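Local coordinates for histidinol-phosphatase (Listeria monocytogenes serotype 4b str. H7858, PDB 6NLR), which probably hydrolyses histidinol phosphate to histidinol in histidine biosynthesis, using a trinuclear metal centre, at residues Leu120-Leu125 with Leu157-Gly162. Residues are numbered along the deposited sequence; the frame is centred on the assembly and turned at random.
Sequences LSLHFL and LAYLEG. With MN (manganese (II) ion), chain E.
L122 and L125 rest against one flank of helix 152-168, L122 packing on Y159 and G162, L125 on A158 and Y159; this is strand-to-helix packing in the TIM-barrel-like PHP fold, with strand 117-127 carrying metal-binding H123 on its other side. The tight part is around L122. With chi1 at -176° the branch swings toward the helix, and chi2 turns CD2 onto its backbone. There L122 CD2 lies 3.4 Å from Y159 O and 3.7 Å from G162 C. G162 has no side chain, and that is what lets the methyl come so close to the main chain here. The same CD2 touches the Y159 ring obliquely, 3.8 Å from CD1, so one methyl sits between the tyrosine ring and the helix backbone at G162.

The packing is looser at L125. Its CD1 approaches the helix at Y159 N, 3.9 Å away, and reaches A158 CB only at 4.3 Å. A158 is partly exposed, and this end of the contact is the nearer to solvent; I145 of helix 138-149 also packs on L125. No direct hydrogen bond joins the two segments.

L122 and L125, which bracket H123 in sequence, pack on the helix, while the CB of H123 points away from it. H123 NE2 binds a manganese ion at 2.1 Å, alongside E93 and H181. D95 accepts a hydrogen bond from H123 ND1, which fixes the turn of the imidazole as a second-shell partner, while S121 OG is hydrogen-bonded to E93. The polar link is made by Y159: its OH is hydrogen-bonded to L184 N and also to a water in the plane of the ring at its edge, and that water donates to L122 O at 2.8 Å.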
loop_
_atom_site.group_PDB
_atom_site.type_symbol
_atom_site.label_atom_id
_atom_site.label_comp_id
_atom_site.label_asym_id
_atom_site.label_seq_id
_atom_site.Cartn_x
_atom_site.Cartn_y
_atom_site.Cartn_z
ATOM N N LEU A 120 0.831 5.042 3.833
ATOM C CA LEU A 120 -0.571 4.984 4.293
ATOM C C LEU A 120 -1.388 4.397 3.155
ATOM O O LEU A 120 -1.398 5.004 2.070
ATOM C CB LEU A 120 -1.045 6.381 4.679
ATOM C CG LEU A 120 -2.473 6.463 5.209
ATOM C CD1 LEU A 120 -2.590 5.763 6.545
ATOM C CD2 LEU A 120 -2.913 7.923 5.311
ATOM N N SER A 121 -2.021 3.261 3.413
ATOM C CA SER A 121 -2.711 2.431 2.398
ATOM C C SER A 121 -4.169 2.193 2.804
ATOM O O SER A 121 -4.427 1.874 3.980
ATOM C CB SER A 121 -1.998 1.123 2.220
ATOM O OG SER A 121 -0.759 1.345 1.585
ATOM N N LEU A 122 -5.061 2.262 1.834
ATOM C CA LEU A 122 -6.473 1.829 1.988
ATOM C C LEU A 122 -6.630 0.392 1.453
ATOM O O LEU A 122 -6.435 0.173 0.223
ATOM C CB LEU A 122 -7.365 2.826 1.251
ATOM C CG LEU A 122 -8.859 2.575 1.394
ATOM C CD1 LEU A 122 -9.321 2.887 2.818
ATOM C CD2 LEU A 122 -9.621 3.374 0.366
ATOM N N HIS A 123 -7.050 -0.536 2.317
ATOM C CA HIS A 123 -7.236 -1.978 1.978
ATOM C C HIS A 123 -8.665 -2.449 2.270
ATOM O O HIS A 123 -9.020 -3.540 1.788
ATOM C CB HIS A 123 -6.261 -2.881 2.748
ATOM C CG HIS A 123 -4.813 -2.646 2.469
ATOM N ND1 HIS A 123 -3.924 -2.316 3.477
ATOM C CD2 HIS A 123 -4.091 -2.676 1.330
ATOM C CE1 HIS A 123 -2.716 -2.160 2.965
ATOM N NE2 HIS A 123 -2.798 -2.349 1.659
ATOM N N PHE A 124 -9.446 -1.693 3.041
ATOM C CA PHE A 124 -10.792 -2.102 3.507
ATOM C C PHE A 124 -11.785 -0.961 3.270
ATOM O O PHE A 124 -11.464 0.213 3.537
ATOM C CB PHE A 124 -10.770 -2.457 4.992
ATOM C CG PHE A 124 -9.931 -3.655 5.355
ATOM C CD1 PHE A 124 -10.452 -4.934 5.261
ATOM C CD2 PHE A 124 -8.634 -3.490 5.834
ATOM C CE1 PHE A 124 -9.680 -6.031 5.621
ATOM C CE2 PHE A 124 -7.860 -4.585 6.170
ATOM C CZ PHE A 124 -8.384 -5.851 6.058
ATOM N N LEU A 125 -12.967 -1.312 2.781
ATOM C CA LEU A 125 -14.128 -0.401 2.648
ATOM C C LEU A 125 -15.319 -1.034 3.337
ATOM O O LEU A 125 -15.366 -2.268 3.456
ATOM C CB LEU A 125 -14.493 -0.258 1.169
ATOM C CG LEU A 125 -13.649 0.677 0.341
ATOM C CD1 LEU A 125 -14.127 0.613 -1.109
ATOM C CD2 LEU A 125 -13.733 2.085 0.904
ATOM N N LEU A 157 -15.288 4.566 -7.377
ATOM C CA LEU A 157 -15.575 5.905 -6.809
ATOM C C LEU A 157 -15.622 5.810 -5.276
ATOM O O LEU A 157 -15.124 6.746 -4.613
ATOM C CB LEU A 157 -16.877 6.439 -7.411
ATOM C CG LEU A 157 -16.766 6.804 -8.886
ATOM C CD1 LEU A 157 -18.121 6.996 -9.524
ATOM C CD2 LEU A 157 -15.924 8.041 -9.026
ATOM N N ALA A 158 -16.157 4.717 -4.717
ATOM C CA ALA A 158 -16.156 4.528 -3.244
ATOM C C ALA A 158 -14.705 4.386 -2.744
ATOM O O ALA A 158 -14.336 4.972 -1.710
ATOM C CB ALA A 158 -16.977 3.342 -2.888
ATOM N N TYR A 159 -13.892 3.648 -3.482
ATOM C CA TYR A 159 -12.451 3.447 -3.170
ATOM C C TYR A 159 -11.733 4.801 -3.164
ATOM O O TYR A 159 -11.015 5.125 -2.165
ATOM C CB TYR A 159 -11.834 2.465 -4.166
ATOM C CG TYR A 159 -10.334 2.457 -4.122
ATOM C CD1 TYR A 159 -9.654 1.762 -3.117
ATOM C CD2 TYR A 159 -9.595 3.183 -5.046
ATOM C CE1 TYR A 159 -8.272 1.786 -3.049
ATOM C CE2 TYR A 159 -8.215 3.181 -5.008
ATOM C CZ TYR A 159 -7.549 2.503 -4.000
ATOM O OH TYR A 159 -6.176 2.536 -3.967
ATOM N N LEU A 160 -11.916 5.590 -4.222
ATOM C CA LEU A 160 -11.215 6.894 -4.338
ATOM C C LEU A 160 -11.704 7.855 -3.244
ATOM O O LEU A 160 -10.883 8.678 -2.796
ATOM C CB LEU A 160 -11.391 7.465 -5.745
ATOM C CG LEU A 160 -10.695 6.661 -6.834
ATOM C CD1 LEU A 160 -10.989 7.240 -8.206
ATOM C CD2 LEU A 160 -9.205 6.616 -6.607
ATOM N N GLU A 161 -12.966 7.780 -2.824
ATOM C CA GLU A 161 -13.454 8.610 -1.695
ATOM C C GLU A 161 -12.653 8.231 -0.438
ATOM O O GLU A 161 -12.251 9.145 0.308
ATOM C CB GLU A 161 -14.959 8.452 -1.472
ATOM C CG GLU A 161 -15.467 9.212 -0.245
ATOM C CD GLU A 161 -15.187 10.717 -0.248
ATOM O OE1 GLU A 161 -15.178 11.328 -1.366
ATOM O OE2 GLU A 161 -14.950 11.282 0.856
ATOM N N GLY A 162 -12.405 6.926 -0.215
ATOM C CA GLY A 162 -11.574 6.437 0.904
ATOM C C GLY A 162 -10.151 6.976 0.823
ATOM O O GLY A 162 -9.585 7.371 1.868
HETATM MN MN MN E . -1.059 -2.585 0.529
HETATM O O HOH W 1 -5.192 1.648 -1.775
HETATM O O HOH W 2 -2.178 -3.830 -1.082
HETATM O O HOH W 3 0.551 -2.965 -0.179
#